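Local coordinates for protein 2,5-dihydroxypyridine 5,6-dioxygenase (Pseudomonas putida KT2440, PDB 7CNT) that catalyses the iron(II)-dependent dioxygenolytic cleavage of the 2,5-dihydroxypyridine ring between carbons 5 and 6, giving N-formylmaleamate in aerobic nicotinate degradation, at residues Asp71-Cys76 against Pro316-Ile321; Arg118-Val123 against Gly179-Pro184; Asp138-Leu143 against Pro344-Ala349; Ser159-Asp164 against Thr207-Val212; His189-Phe194 against Met288-Arg293. All coordinates share one frame; numbering follows the deposited sequence.

Contact 1: Asp71-Cys76 against Pro316-Ile321; sequences DMTAYC and PCHLDI. With FE2 (Fe (II) ion), chain G.
His318 lies against the backbone of Thr73 and the thiol of Cys76, while its far nitrogen holds the iron. NE2 of His318 binds the iron(II) ion at 2.0 Å, and OD1 of Asp320 binds it at 2.5 Å. His265 and Ser302 complete the protein ligands around the metal. Two hydrogen bonds link the segments. The backbone N of Cys76 gives a nearly straight bond to Pro316 O, 2.9 Å long, in the carbonyl plane and on a lone pair. His318 ND1 reaches Thr73 O at 3.1 Å, but the bond is bent and weak. Within 71-76, Asp71 OD1 accepts from Thr73 N, an Asx turn, and from Thr73 OG1. The ring of Tyr75 lies with one face over CB of Pro316, a CH-pi contact. Cys76 SG sits 3.7 Å from CB of His318 and obliquely to the ring. CG of His318 is anti to the backbone N (chi1 175°), which sets ND1 beside Thr73 O and NE2 on the iron. The weak ND1 bond, with Cys76 SG alongside, is consistent with a modest second-shell restraint on the rotation of His318; Asp320 is held in turn by Arg293.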
# COMPACT_ATOMS: atom_id res chain seq x y z
N ASP A 71 -6.75 -14.43 -18.98
CA ASP A 71 -7.38 -13.65 -20.03
C ASP A 71 -8.89 -13.93 -19.94
O ASP A 71 -9.30 -15.08 -19.95
CB ASP A 71 -6.82 -14.04 -21.41
CG ASP A 71 -7.03 -12.95 -22.47
OD1 ASP A 71 -8.20 -12.65 -22.82
OD2 ASP A 71 -6.02 -12.40 -22.97
N MSE A 72 -9.69 -12.88 -19.83
CA MSE A 72 -11.14 -13.02 -19.62
C MSE A 72 -11.97 -13.17 -20.87
O MSE A 72 -13.16 -13.49 -20.79
CB MSE A 72 -11.67 -11.82 -18.85
CG MSE A 72 -10.93 -11.70 -17.53
SE MSE A 72 -11.77 -10.34 -16.38
CE MSE A 72 -13.69 -10.62 -16.73
N THR A 73 -11.35 -12.96 -22.03
CA THR A 73 -11.99 -13.26 -23.31
C THR A 73 -12.06 -14.78 -23.55
O THR A 73 -12.85 -15.24 -24.38
CB THR A 73 -11.25 -12.58 -24.49
OG1 THR A 73 -9.97 -13.19 -24.69
CG2 THR A 73 -11.09 -11.08 -24.21
N ALA A 74 -11.24 -15.54 -22.82
CA ALA A 74 -11.19 -17.01 -22.88
C ALA A 74 -12.47 -17.74 -22.41
O ALA A 74 -12.68 -18.92 -22.75
CB ALA A 74 -10.00 -17.52 -22.06
N TYR A 75 -13.29 -17.04 -21.62
CA TYR A 75 -14.58 -17.55 -21.13
C TYR A 75 -15.64 -16.43 -21.13
O TYR A 75 -15.63 -15.56 -20.26
CB TYR A 75 -14.43 -18.15 -19.72
CG TYR A 75 -15.47 -19.21 -19.32
CD1 TYR A 75 -16.73 -18.84 -18.82
CD2 TYR A 75 -15.18 -20.58 -19.40
CE1 TYR A 75 -17.67 -19.80 -18.43
CE2 TYR A 75 -16.11 -21.54 -19.02
CZ TYR A 75 -17.35 -21.16 -18.54
OH TYR A 75 -18.26 -22.13 -18.17
N CYS A 76 -16.55 -16.47 -22.12
CA CYS A 76 -17.62 -15.49 -22.26
C CYS A 76 -18.96 -16.04 -21.83
O CYS A 76 -19.83 -16.27 -22.68
CB CYS A 76 -17.72 -15.03 -23.72
SG CYS A 76 -16.19 -14.38 -24.41
N PRO A 316 -19.24 -20.23 -23.62
CA PRO A 316 -18.10 -19.45 -23.13
C PRO A 316 -16.75 -19.58 -23.91
O PRO A 316 -15.95 -18.64 -23.90
CB PRO A 316 -17.91 -19.98 -21.71
CG PRO A 316 -18.46 -21.38 -21.76
CD PRO A 316 -19.63 -21.29 -22.68
N CYS A 317 -16.50 -20.72 -24.54
CA CYS A 317 -15.26 -20.92 -25.30
C CYS A 317 -15.19 -19.97 -26.50
O CYS A 317 -15.94 -20.11 -27.48
CB CYS A 317 -15.10 -22.38 -25.76
SG CYS A 317 -13.49 -22.87 -26.46
N HIS A 318 -14.26 -19.02 -26.42
CA HIS A 318 -14.09 -17.99 -27.39
C HIS A 318 -12.63 -17.94 -27.84
O HIS A 318 -11.74 -17.82 -27.02
CB HIS A 318 -14.50 -16.67 -26.73
CG HIS A 318 -14.28 -15.46 -27.57
ND1 HIS A 318 -13.19 -14.63 -27.39
CD2 HIS A 318 -15.01 -14.92 -28.56
CE1 HIS A 318 -13.26 -13.63 -28.25
NE2 HIS A 318 -14.35 -13.79 -28.98
N LEU A 319 -12.41 -18.04 -29.15
CA LEU A 319 -11.09 -17.89 -29.77
C LEU A 319 -11.08 -16.74 -30.74
O LEU A 319 -12.07 -16.49 -31.44
CB LEU A 319 -10.73 -19.14 -30.58
CG LEU A 319 -10.90 -20.51 -29.91
CD1 LEU A 319 -10.42 -21.52 -30.88
CD2 LEU A 319 -10.06 -20.58 -28.65
N ASP A 320 -9.93 -16.09 -30.86
CA ASP A 320 -9.75 -15.03 -31.85
C ASP A 320 -8.51 -15.39 -32.63
O ASP A 320 -7.49 -15.68 -32.03
CB ASP A 320 -9.55 -13.68 -31.16
CG ASP A 320 -10.85 -12.89 -30.97
OD1 ASP A 320 -11.87 -13.19 -31.61
OD2 ASP A 320 -10.84 -11.92 -30.21
N ILE A 321 -8.59 -15.40 -33.96
CA ILE A 321 -7.52 -15.92 -34.80
C ILE A 321 -7.15 -14.99 -35.98
O ILE A 321 -7.85 -14.94 -36.98
CB ILE A 321 -7.88 -17.31 -35.31
CG1 ILE A 321 -8.01 -18.29 -34.16
CG2 ILE A 321 -6.80 -17.81 -36.26
CD1 ILE A 321 -8.58 -19.64 -34.55
FE FE2 G . -14.25 -12.99 -30.81

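Contact 2: Arg118-Val123 against Gly179-Pro184; sequences RILLAV and GYADEP
Arg118 sends CG between its backbone N and carbonyl carbon (chi1 64°), and the chain then runs extended to NE, which brings it alongside the 181-183 backbone. Leu120 has CG anti to the backbone N (chi1 -175°) and lays CD1 3.6 Å from Gly179 O. The carbonyl of Ala181 meets the Arg118 guanidinium at its edge, near the plane, but the bond from NE is bent and weak, and the place of this oxygen is less certain, so little rests on it. The far end of the guanidinium is held elsewhere: NH2 bonds to Ser19 O and Gln25 OE1. Strand 118-121 belongs to the five-stranded parallel sheet, next to edge strand 187-189. The 179-184 loop leads into that edge strand and runs roughly antiparallel to Arg118-Leu120. Ala181 points its CB at the strand, 3.4 Å from Ile119 O. Asp182 turns from the strand and pairs with Lys139 of helix 136-151.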
# COMPACT_ATOMS: atom_id res chain seq x y z
N ARG A 118 -22.88 5.14 -23.81
CA ARG A 118 -21.76 4.62 -24.54
C ARG A 118 -20.58 4.09 -23.62
O ARG A 118 -20.50 4.43 -22.42
CB ARG A 118 -21.27 5.68 -25.53
CG ARG A 118 -20.71 6.96 -24.94
CD ARG A 118 -20.51 8.01 -26.03
NE ARG A 118 -19.83 9.22 -25.55
CZ ARG A 118 -20.38 10.14 -24.75
NH1 ARG A 118 -21.62 9.98 -24.29
NH2 ARG A 118 -19.67 11.20 -24.36
N ILE A 119 -19.69 3.26 -24.19
CA ILE A 119 -18.73 2.46 -23.40
C ILE A 119 -17.36 2.43 -24.08
O ILE A 119 -17.25 2.19 -25.28
CB ILE A 119 -19.22 1.02 -23.12
CG1 ILE A 119 -20.50 1.03 -22.31
CG2 ILE A 119 -18.21 0.27 -22.26
CD1 ILE A 119 -21.12 -0.33 -22.08
N LEU A 120 -16.33 2.76 -23.30
CA LEU A 120 -14.93 2.65 -23.71
C LEU A 120 -14.13 1.65 -22.84
O LEU A 120 -13.96 1.84 -21.61
CB LEU A 120 -14.26 4.02 -23.66
CG LEU A 120 -12.84 4.02 -24.21
CD1 LEU A 120 -12.82 3.81 -25.71
CD2 LEU A 120 -12.14 5.31 -23.85
N LEU A 121 -13.62 0.60 -23.49
CA LEU A 121 -12.86 -0.41 -22.80
C LEU A 121 -11.44 0.08 -22.79
O LEU A 121 -10.94 0.62 -23.76
CB LEU A 121 -13.00 -1.78 -23.47
CG LEU A 121 -12.21 -2.97 -22.85
CD1 LEU A 121 -12.59 -3.35 -21.42
CD2 LEU A 121 -12.36 -4.20 -23.72
N ALA A 122 -10.79 -0.03 -21.65
CA ALA A 122 -9.39 0.38 -21.50
C ALA A 122 -8.68 -0.45 -20.43
O ALA A 122 -8.78 -0.15 -19.24
CB ALA A 122 -9.32 1.84 -21.19
N VAL A 123 -7.97 -1.48 -20.90
CA VAL A 123 -7.43 -2.57 -20.07
C VAL A 123 -6.00 -2.99 -20.44
O VAL A 123 -5.31 -3.64 -19.63
CB VAL A 123 -8.33 -3.83 -20.15
CG1 VAL A 123 -9.61 -3.66 -19.34
CG2 VAL A 123 -8.66 -4.18 -21.58
N GLY A 179 -11.23 3.11 -31.49
CA GLY A 179 -10.44 3.55 -30.31
C GLY A 179 -11.11 4.51 -29.32
O GLY A 179 -10.53 4.80 -28.25
N TYR A 180 -12.29 5.02 -29.68
CA TYR A 180 -12.98 5.97 -28.85
C TYR A 180 -14.47 5.90 -29.02
O TYR A 180 -14.95 5.50 -30.05
CB TYR A 180 -12.41 7.37 -29.02
CG TYR A 180 -12.36 7.98 -30.40
CD1 TYR A 180 -11.24 7.82 -31.23
CD2 TYR A 180 -13.41 8.83 -30.82
CE1 TYR A 180 -11.22 8.42 -32.49
CE2 TYR A 180 -13.38 9.46 -32.04
CZ TYR A 180 -12.31 9.24 -32.87
OH TYR A 180 -12.35 9.91 -34.05
N ALA A 181 -15.19 6.24 -27.96
CA ALA A 181 -16.62 6.05 -27.88
C ALA A 181 -17.35 7.42 -27.92
O ALA A 181 -17.89 7.91 -26.91
CB ALA A 181 -16.94 5.29 -26.61
N ASP A 182 -17.38 8.02 -29.12
CA ASP A 182 -17.99 9.37 -29.30
C ASP A 182 -19.51 9.36 -29.40
O ASP A 182 -20.19 10.30 -28.97
CB ASP A 182 -17.39 10.13 -30.49
CG ASP A 182 -17.17 9.26 -31.70
OD1 ASP A 182 -17.44 8.03 -31.60
OD2 ASP A 182 -16.69 9.81 -32.73
N GLU A 183 -20.07 8.29 -29.93
CA GLU A 183 -21.47 8.30 -30.25
C GLU A 183 -22.21 7.62 -29.15
O GLU A 183 -21.72 6.69 -28.58
CB GLU A 183 -21.70 7.60 -31.60
CG GLU A 183 -20.85 8.22 -32.72
CD GLU A 183 -21.37 7.97 -34.13
OE1 GLU A 183 -21.01 8.74 -35.05
OE2 GLU A 183 -22.12 6.99 -34.33
N PRO A 184 -23.41 8.09 -28.84
CA PRO A 184 -24.23 7.39 -27.86
C PRO A 184 -24.59 6.00 -28.36
O PRO A 184 -24.71 5.81 -29.56
CB PRO A 184 -25.48 8.26 -27.82
CG PRO A 184 -25.57 8.80 -29.21
CD PRO A 184 -24.16 9.17 -29.50

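Contact 3: Asp138-Leu143 against Pro344-Ala349; sequences DKRRVL and PEESRA
Arg140 and Glu346 form the salt bridge of this contact, with NH1 to OE1 at 2.9 Å. The guanidinium and carboxylate planes are turned 47° apart, so the pair is not a flat two-pronged one. Arg140 also pairs through NH2 with Asp137, one turn earlier on the same helix. The second polar link is deeper. Arg141 NH1 donates to Ser347 O at 3.0 Å, with an N-H...O angle of 163° and the oxygen in the guanidinium plane. NH2 of Arg141 meanwhile makes a 2.6 Å salt bridge to Asp138 OD1, reached from above the carboxylate plane. NH1 also bonds to Leu270 O, so the head has three acceptors, which should limit its rotation. The chain of Arg141 bends at chi3 (-49°), which swings the head round to these partners. The aliphatic part of Arg141 lies along the 346-348 backbone, with CG 3.3 Å from Glu346 O and CD 3.4 Å from Arg348 O. Ser347 CB rests 3.3 Å from Arg141 O. The serine hydroxyl bonds back to Pro344 O and braces the 3-10 turn. The contact joins the end of the modelled chain, which follows strand 340-341, to helix 136-151, with the loop around Leu270 alongside.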
# COMPACT_ATOMS: atom_id res chain seq x y z
N ASP A 138 -7.82 7.68 -37.87
CA ASP A 138 -8.15 6.29 -37.70
C ASP A 138 -9.66 6.09 -37.84
O ASP A 138 -10.10 5.14 -38.44
CB ASP A 138 -7.65 5.75 -36.35
CG ASP A 138 -6.17 5.35 -36.36
OD1 ASP A 138 -5.55 5.25 -37.45
OD2 ASP A 138 -5.65 5.10 -35.24
N LYS A 139 -10.47 6.93 -37.26
CA LYS A 139 -11.91 6.74 -37.42
C LYS A 139 -12.29 6.88 -38.89
O LYS A 139 -13.07 6.13 -39.41
CB LYS A 139 -12.66 7.75 -36.58
CG LYS A 139 -14.17 7.69 -36.72
CD LYS A 139 -14.87 8.93 -36.15
CE LYS A 139 -16.37 8.86 -36.42
NZ LYS A 139 -17.20 9.69 -35.51
N ARG A 140 -11.71 7.87 -39.54
CA ARG A 140 -12.03 8.16 -40.92
C ARG A 140 -11.81 6.89 -41.75
O ARG A 140 -12.73 6.36 -42.39
CB ARG A 140 -11.15 9.31 -41.43
CG ARG A 140 -11.61 9.90 -42.77
CD ARG A 140 -10.54 10.76 -43.44
NE ARG A 140 -9.16 10.22 -43.37
CZ ARG A 140 -8.56 9.43 -44.28
NH1 ARG A 140 -9.18 9.02 -45.37
NH2 ARG A 140 -7.31 9.03 -44.09
N ARG A 141 -10.59 6.38 -41.68
CA ARG A 141 -10.21 5.15 -42.39
C ARG A 141 -11.12 3.97 -42.11
O ARG A 141 -11.52 3.28 -43.04
CB ARG A 141 -8.76 4.78 -42.09
CG ARG A 141 -7.80 5.79 -42.69
CD ARG A 141 -6.31 5.46 -42.51
NE ARG A 141 -5.94 5.10 -41.14
CZ ARG A 141 -5.86 3.85 -40.68
NH1 ARG A 141 -6.15 2.83 -41.48
NH2 ARG A 141 -5.51 3.63 -39.42
N VAL A 142 -11.50 3.77 -40.85
CA VAL A 142 -12.34 2.64 -40.48
C VAL A 142 -13.77 2.81 -40.95
O VAL A 142 -14.39 1.81 -41.28
CB VAL A 142 -12.25 2.35 -38.96
CG1 VAL A 142 -13.22 1.27 -38.49
CG2 VAL A 142 -10.82 1.95 -38.59
N LEU A 143 -14.31 4.04 -41.01
CA LEU A 143 -15.71 4.23 -41.52
C LEU A 143 -15.76 4.09 -43.02
O LEU A 143 -16.74 3.64 -43.56
CB LEU A 143 -16.33 5.55 -41.13
CG LEU A 143 -16.69 5.74 -39.65
CD1 LEU A 143 -17.35 7.09 -39.47
CD2 LEU A 143 -17.61 4.65 -39.12
N PRO A 344 -11.13 0.19 -49.41
CA PRO A 344 -11.12 1.39 -50.27
C PRO A 344 -9.87 2.21 -50.02
O PRO A 344 -9.33 2.22 -48.91
CB PRO A 344 -12.39 2.16 -49.87
CG PRO A 344 -13.10 1.32 -48.87
CD PRO A 344 -12.16 0.25 -48.37
N GLU A 345 -9.43 2.89 -51.07
CA GLU A 345 -8.26 3.75 -51.01
C GLU A 345 -8.25 4.68 -49.79
O GLU A 345 -7.17 4.97 -49.24
CB GLU A 345 -8.18 4.58 -52.30
CG GLU A 345 -6.93 5.43 -52.44
CD GLU A 345 -5.67 4.60 -52.61
OE1 GLU A 345 -4.57 5.12 -52.30
OE2 GLU A 345 -5.78 3.44 -53.07
N GLU A 346 -9.42 5.17 -49.36
CA GLU A 346 -9.45 6.11 -48.20
C GLU A 346 -9.21 5.42 -46.83
O GLU A 346 -8.98 6.08 -45.78
CB GLU A 346 -10.75 6.93 -48.20
CG GLU A 346 -10.73 8.10 -49.18
CD GLU A 346 -9.41 8.90 -49.19
OE1 GLU A 346 -9.13 9.65 -48.21
OE2 GLU A 346 -8.63 8.81 -50.18
N SER A 347 -9.26 4.10 -46.82
CA SER A 347 -8.90 3.38 -45.62
C SER A 347 -7.39 3.08 -45.50
O SER A 347 -6.93 2.73 -44.42
CB SER A 347 -9.73 2.13 -45.51
OG SER A 347 -9.29 1.15 -46.41
N ARG A 348 -6.61 3.25 -46.57
CA ARG A 348 -5.21 2.81 -46.55
C ARG A 348 -4.41 3.80 -45.73
O ARG A 348 -4.82 4.95 -45.56
CB ARG A 348 -4.64 2.68 -47.98
CG ARG A 348 -5.36 1.65 -48.86
CD ARG A 348 -4.97 1.68 -50.35
NE ARG A 348 -3.68 1.02 -50.55
CZ ARG A 348 -2.49 1.63 -50.71
NH1 ARG A 348 -2.36 2.95 -50.78
NH2 ARG A 348 -1.39 0.88 -50.83
N ALA A 349 -3.24 3.36 -45.24
CA ALA A 349 -2.46 4.13 -44.29
C ALA A 349 -1.92 5.44 -44.92
O ALA A 349 -0.73 5.57 -45.22
CB ALA A 349 -1.34 3.27 -43.72

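Contact 4: Ser159-Asp164 against Thr207-Val212; sequences SKAGSD and TLVLDV
Asp164 and Thr207 pair their backbones as an antiparallel hydrogen-bonded couple. Asp164 N donates to Thr207 O at 2.7 Å, and Thr207 N returns a bond to Asp164 O at 2.9 Å. The bridge then gives way to side-chain bonds. Ser163 OG takes the place of a backbone carbonyl and accepts from Val209 N at 3.1 Å in a nearly straight bond. Its torsion puts OG anti to the carbonyl carbon (chi1 -83°), facing the strand. The carbonyl of Val209 is satisfied by a water, which donates to it at 2.6 Å. The same water is hydrogen-bonded to Ser159 OG and Ser163 OG, so it bridges three protein oxygens. Ser159 OG also accepts from Ser163 N at 2.9 Å. Thr207 OG1 gives Gly162 O a weak bond. A type I turn runs from Ser159 to Gly162, and its closing glycine and Ser163 form a G1 bulge opposite Ser159. The positive phi of Gly162 (117°) is the shape this bulge position takes. Val209 CG2 lies 3.6 Å from Gly162 C, and Ala161 CB is 3.7 Å from Asp211 OD2. Leu208 CB points away from the turn, yet CD2 reaches back to Ser163 OG; the side chain also packs on Leu323 and Phe301. The chemistry implies that hydroxyls and one water extend the pairing past the single backbone bridge, joining a hairpin turn to edge strand 207-210.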
# COMPACT_ATOMS: atom_id res chain seq x y z
N SER A 159 -5.79 -17.95 -49.18
CA SER A 159 -4.31 -17.81 -48.99
C SER A 159 -3.48 -18.87 -49.70
O SER A 159 -3.92 -20.05 -49.94
CB SER A 159 -3.94 -17.78 -47.50
OG SER A 159 -4.11 -19.03 -46.91
N LYS A 160 -2.24 -18.50 -50.02
CA LYS A 160 -1.29 -19.47 -50.59
C LYS A 160 -1.15 -20.71 -49.74
O LYS A 160 -0.91 -21.82 -50.25
CB LYS A 160 0.07 -18.84 -50.87
CG LYS A 160 0.13 -18.11 -52.21
CD LYS A 160 1.43 -17.33 -52.39
CE LYS A 160 2.47 -18.10 -53.18
NZ LYS A 160 3.67 -17.26 -53.43
N ALA A 161 -1.32 -20.55 -48.43
CA ALA A 161 -1.26 -21.66 -47.51
C ALA A 161 -2.49 -22.53 -47.62
O ALA A 161 -2.50 -23.59 -47.05
CB ALA A 161 -1.09 -21.18 -46.07
N GLY A 162 -3.52 -22.09 -48.33
CA GLY A 162 -4.71 -22.93 -48.46
C GLY A 162 -6.00 -22.42 -47.88
O GLY A 162 -7.01 -23.10 -47.97
N SER A 163 -6.03 -21.22 -47.30
CA SER A 163 -7.31 -20.75 -46.85
C SER A 163 -8.17 -20.67 -48.09
O SER A 163 -7.69 -20.23 -49.11
CB SER A 163 -7.19 -19.39 -46.19
OG SER A 163 -6.80 -19.59 -44.85
N ASP A 164 -9.43 -21.09 -48.00
CA ASP A 164 -10.36 -20.90 -49.10
C ASP A 164 -11.75 -20.91 -48.49
O ASP A 164 -12.36 -21.95 -48.32
CB ASP A 164 -10.17 -22.04 -50.12
CG ASP A 164 -10.96 -21.83 -51.42
OD1 ASP A 164 -11.90 -20.99 -51.51
OD2 ASP A 164 -10.64 -22.56 -52.38
N THR A 207 -12.38 -23.70 -46.00
CA THR A 207 -11.26 -24.03 -45.16
C THR A 207 -10.50 -22.77 -44.79
O THR A 207 -10.29 -21.85 -45.60
CB THR A 207 -10.29 -25.03 -45.86
OG1 THR A 207 -9.56 -24.32 -46.85
CG2 THR A 207 -11.02 -26.17 -46.56
N LEU A 208 -10.04 -22.77 -43.55
CA LEU A 208 -9.19 -21.74 -43.03
C LEU A 208 -7.92 -22.45 -42.50
O LEU A 208 -8.01 -23.43 -41.76
CB LEU A 208 -9.96 -20.98 -41.95
CG LEU A 208 -10.85 -19.86 -42.45
CD1 LEU A 208 -11.56 -19.21 -41.27
CD2 LEU A 208 -10.16 -18.80 -43.32
N VAL A 209 -6.76 -21.97 -42.90
CA VAL A 209 -5.52 -22.62 -42.57
C VAL A 209 -4.73 -21.66 -41.73
O VAL A 209 -4.42 -20.55 -42.18
CB VAL A 209 -4.70 -22.94 -43.83
CG1 VAL A 209 -3.28 -23.41 -43.49
CG2 VAL A 209 -5.40 -24.00 -44.68
N LEU A 210 -4.40 -22.07 -40.51
CA LEU A 210 -3.44 -21.32 -39.73
C LEU A 210 -2.09 -21.74 -40.22
O LEU A 210 -1.70 -22.88 -40.06
CB LEU A 210 -3.54 -21.60 -38.26
CG LEU A 210 -4.66 -20.85 -37.57
CD1 LEU A 210 -6.02 -21.21 -38.14
CD2 LEU A 210 -4.61 -21.17 -36.10
N ASP A 211 -1.38 -20.81 -40.82
CA ASP A 211 -0.05 -21.05 -41.29
C ASP A 211 0.89 -20.90 -40.14
O ASP A 211 0.52 -20.49 -39.05
CB ASP A 211 0.29 -20.01 -42.36
CG ASP A 211 1.39 -20.47 -43.36
OD1 ASP A 211 1.89 -21.62 -43.30
OD2 ASP A 211 1.76 -19.66 -44.22
N VAL A 212 2.14 -21.23 -40.41
CA VAL A 212 3.25 -20.90 -39.54
C VAL A 212 3.33 -19.39 -39.39
O VAL A 212 3.29 -18.66 -40.38
CB VAL A 212 4.58 -21.40 -40.14
CG1 VAL A 212 5.79 -20.94 -39.32
CG2 VAL A 212 4.57 -22.92 -40.27
O HOH W 1 -4.12 -18.96 -44.20

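Contact 5: His189-Phe194 against Met288-Arg293; sequences HWPSGF and MCMDAR
The loop 189-194 passes the start of helix 290-294 without backbone pairing; the nearest CA atoms, those of Ser192 and Met290, are 6.6 Å apart. Met288 and Met290 are modelled as selenomethionine. Met290 carries the contact. Its chain is bent at chi2 (-61°) and chi3 (-43°), which brings SE beside the imidazole of His189 and CE beside Phe194. SE lies 3.3 Å from His189 CE1 and approaches the ring obliquely. Met288 CE meets the edge of the same ring, 3.7 Å from His189 CE1. The two selenomethionine ends are too close to each other in the model, so these two distances are doubtful. Met290 CE touches Phe194 CE1 at 3.6 Å, at the edge of the ring near its plane. It also sits 3.5 Å from Pro191 O. That oxygen lies over one face of the His189 imidazole, and Arg293 O lies over one face of Phe194. Arg293 turns its polar end away from the loop: NH1 donates to Met288 O at 2.8 Å, and NE forms a salt bridge with Asp320. The arrangement is a buried junction between the end of strand 187-189 and helix 290-294, close to the iron site, with Arg293 a second-shell partner of the ligand Asp320.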
# COMPACT_ATOMS: atom_id res chain seq x y z
N HIS A 189 -13.14 0.29 -27.90
CA HIS A 189 -12.00 -0.21 -27.15
C HIS A 189 -10.74 0.55 -27.49
O HIS A 189 -10.36 0.63 -28.64
CB HIS A 189 -11.77 -1.68 -27.51
CG HIS A 189 -10.71 -2.34 -26.68
ND1 HIS A 189 -10.26 -3.62 -26.93
CD2 HIS A 189 -9.98 -1.89 -25.64
CE1 HIS A 189 -9.32 -3.93 -26.06
NE2 HIS A 189 -9.12 -2.90 -25.27
N TRP A 190 -10.06 1.08 -26.49
CA TRP A 190 -8.82 1.72 -26.71
C TRP A 190 -7.78 0.74 -26.21
O TRP A 190 -7.74 0.49 -25.01
CB TRP A 190 -8.81 3.04 -25.92
CG TRP A 190 -7.46 3.65 -25.72
CD1 TRP A 190 -6.37 3.48 -26.50
CD2 TRP A 190 -7.09 4.57 -24.70
NE1 TRP A 190 -5.33 4.19 -26.01
CE2 TRP A 190 -5.74 4.87 -24.90
CE3 TRP A 190 -7.76 5.13 -23.61
CZ2 TRP A 190 -5.04 5.73 -24.06
CZ3 TRP A 190 -7.06 5.98 -22.77
CH2 TRP A 190 -5.70 6.27 -23.00
N PRO A 191 -6.90 0.22 -27.10
CA PRO A 191 -6.69 0.53 -28.51
C PRO A 191 -7.40 -0.48 -29.40
O PRO A 191 -7.73 -1.57 -28.91
CB PRO A 191 -5.21 0.35 -28.66
CG PRO A 191 -4.92 -0.82 -27.74
CD PRO A 191 -5.98 -0.85 -26.69
N SER A 192 -7.67 -0.07 -30.64
CA SER A 192 -8.26 -0.91 -31.70
C SER A 192 -8.01 -0.30 -33.09
O SER A 192 -6.85 0.10 -33.39
CB SER A 192 -9.75 -1.15 -31.47
OG SER A 192 -10.42 0.07 -31.64
N GLY A 193 -9.03 -0.26 -33.97
CA GLY A 193 -8.76 -0.01 -35.42
C GLY A 193 -8.94 -1.20 -36.36
O GLY A 193 -8.04 -1.61 -37.05
N PHE A 194 -10.14 -1.76 -36.36
CA PHE A 194 -10.48 -2.87 -37.24
C PHE A 194 -11.99 -2.87 -37.39
O PHE A 194 -12.65 -1.95 -36.93
CB PHE A 194 -9.88 -4.19 -36.78
CG PHE A 194 -10.32 -4.65 -35.42
CD1 PHE A 194 -9.68 -4.18 -34.27
CD2 PHE A 194 -11.33 -5.57 -35.28
CE1 PHE A 194 -10.07 -4.60 -33.02
CE2 PHE A 194 -11.71 -6.02 -34.03
CZ PHE A 194 -11.08 -5.52 -32.89
N MSE A 288 -4.64 -8.53 -23.40
CA MSE A 288 -5.30 -9.43 -24.38
C MSE A 288 -4.70 -9.45 -25.79
O MSE A 288 -5.17 -10.21 -26.65
CB MSE A 288 -6.79 -9.14 -24.46
CG MSE A 288 -7.22 -7.73 -24.11
SE MSE A 288 -9.18 -7.60 -24.31
CE MSE A 288 -9.19 -7.67 -26.28
N CYS A 289 -3.65 -8.67 -26.02
CA CYS A 289 -2.97 -8.61 -27.33
C CYS A 289 -3.86 -8.10 -28.43
O CYS A 289 -4.24 -8.83 -29.36
CB CYS A 289 -2.34 -9.94 -27.79
SG CYS A 289 -0.90 -9.56 -28.85
N MSE A 290 -4.14 -6.80 -28.33
CA MSE A 290 -4.90 -6.11 -29.35
C MSE A 290 -4.06 -5.88 -30.58
O MSE A 290 -4.62 -5.66 -31.66
CB MSE A 290 -5.39 -4.78 -28.77
CG MSE A 290 -6.41 -5.06 -27.68
SE MSE A 290 -8.00 -5.99 -28.34
CE MSE A 290 -8.15 -4.90 -29.95
N ASP A 291 -2.73 -5.90 -30.43
CA ASP A 291 -1.83 -5.80 -31.57
C ASP A 291 -2.16 -6.89 -32.57
O ASP A 291 -2.17 -6.69 -33.78
CB ASP A 291 -0.36 -6.01 -31.18
CG ASP A 291 0.31 -4.76 -30.72
OD1 ASP A 291 0.23 -4.54 -29.48
OD2 ASP A 291 0.93 -4.05 -31.58
N ALA A 292 -2.38 -8.07 -32.04
CA ALA A 292 -2.64 -9.22 -32.84
C ALA A 292 -4.05 -9.15 -33.49
O ALA A 292 -4.25 -9.59 -34.62
CB ALA A 292 -2.47 -10.45 -32.00
N ARG A 293 -5.00 -8.57 -32.79
CA ARG A 293 -6.35 -8.45 -33.35
C ARG A 293 -6.49 -7.39 -34.43
O ARG A 293 -7.37 -7.50 -35.30
CB ARG A 293 -7.35 -8.16 -32.25
CG ARG A 293 -7.75 -9.37 -31.45
CD ARG A 293 -8.91 -9.02 -30.53
NE ARG A 293 -9.12 -10.14 -29.64
CZ ARG A 293 -8.36 -10.42 -28.60
NH1 ARG A 293 -7.31 -9.66 -28.30
NH2 ARG A 293 -8.63 -11.50 -27.86

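Overall arrangement
Contacts 2 and 5 are buried, and contact 5 lies nearest the centre of the chain. Contacts 1, 3 and 4 are partly buried, and contact 4 is farthest out. Contact 1 holds the metal, and contact 5 adjoins it through the Arg293-Asp320 salt bridge. Contact 2 meets contact 5 along neighbouring strands 118-121 and 187-189. Lys139 of the helix in contact 3 pairs with Asp182 of contact 2, and Val142 packs on the backbone at Gly193 and Phe194 of contact 5. Contact 4 reaches contact 1 through Leu210 and Ile321. Contact 5 is mostly side-chain packing, contact 1 adds metal ligation, contact 3 relies on arginine pairs and contact 4 on backbone, hydroxyl and water bonds.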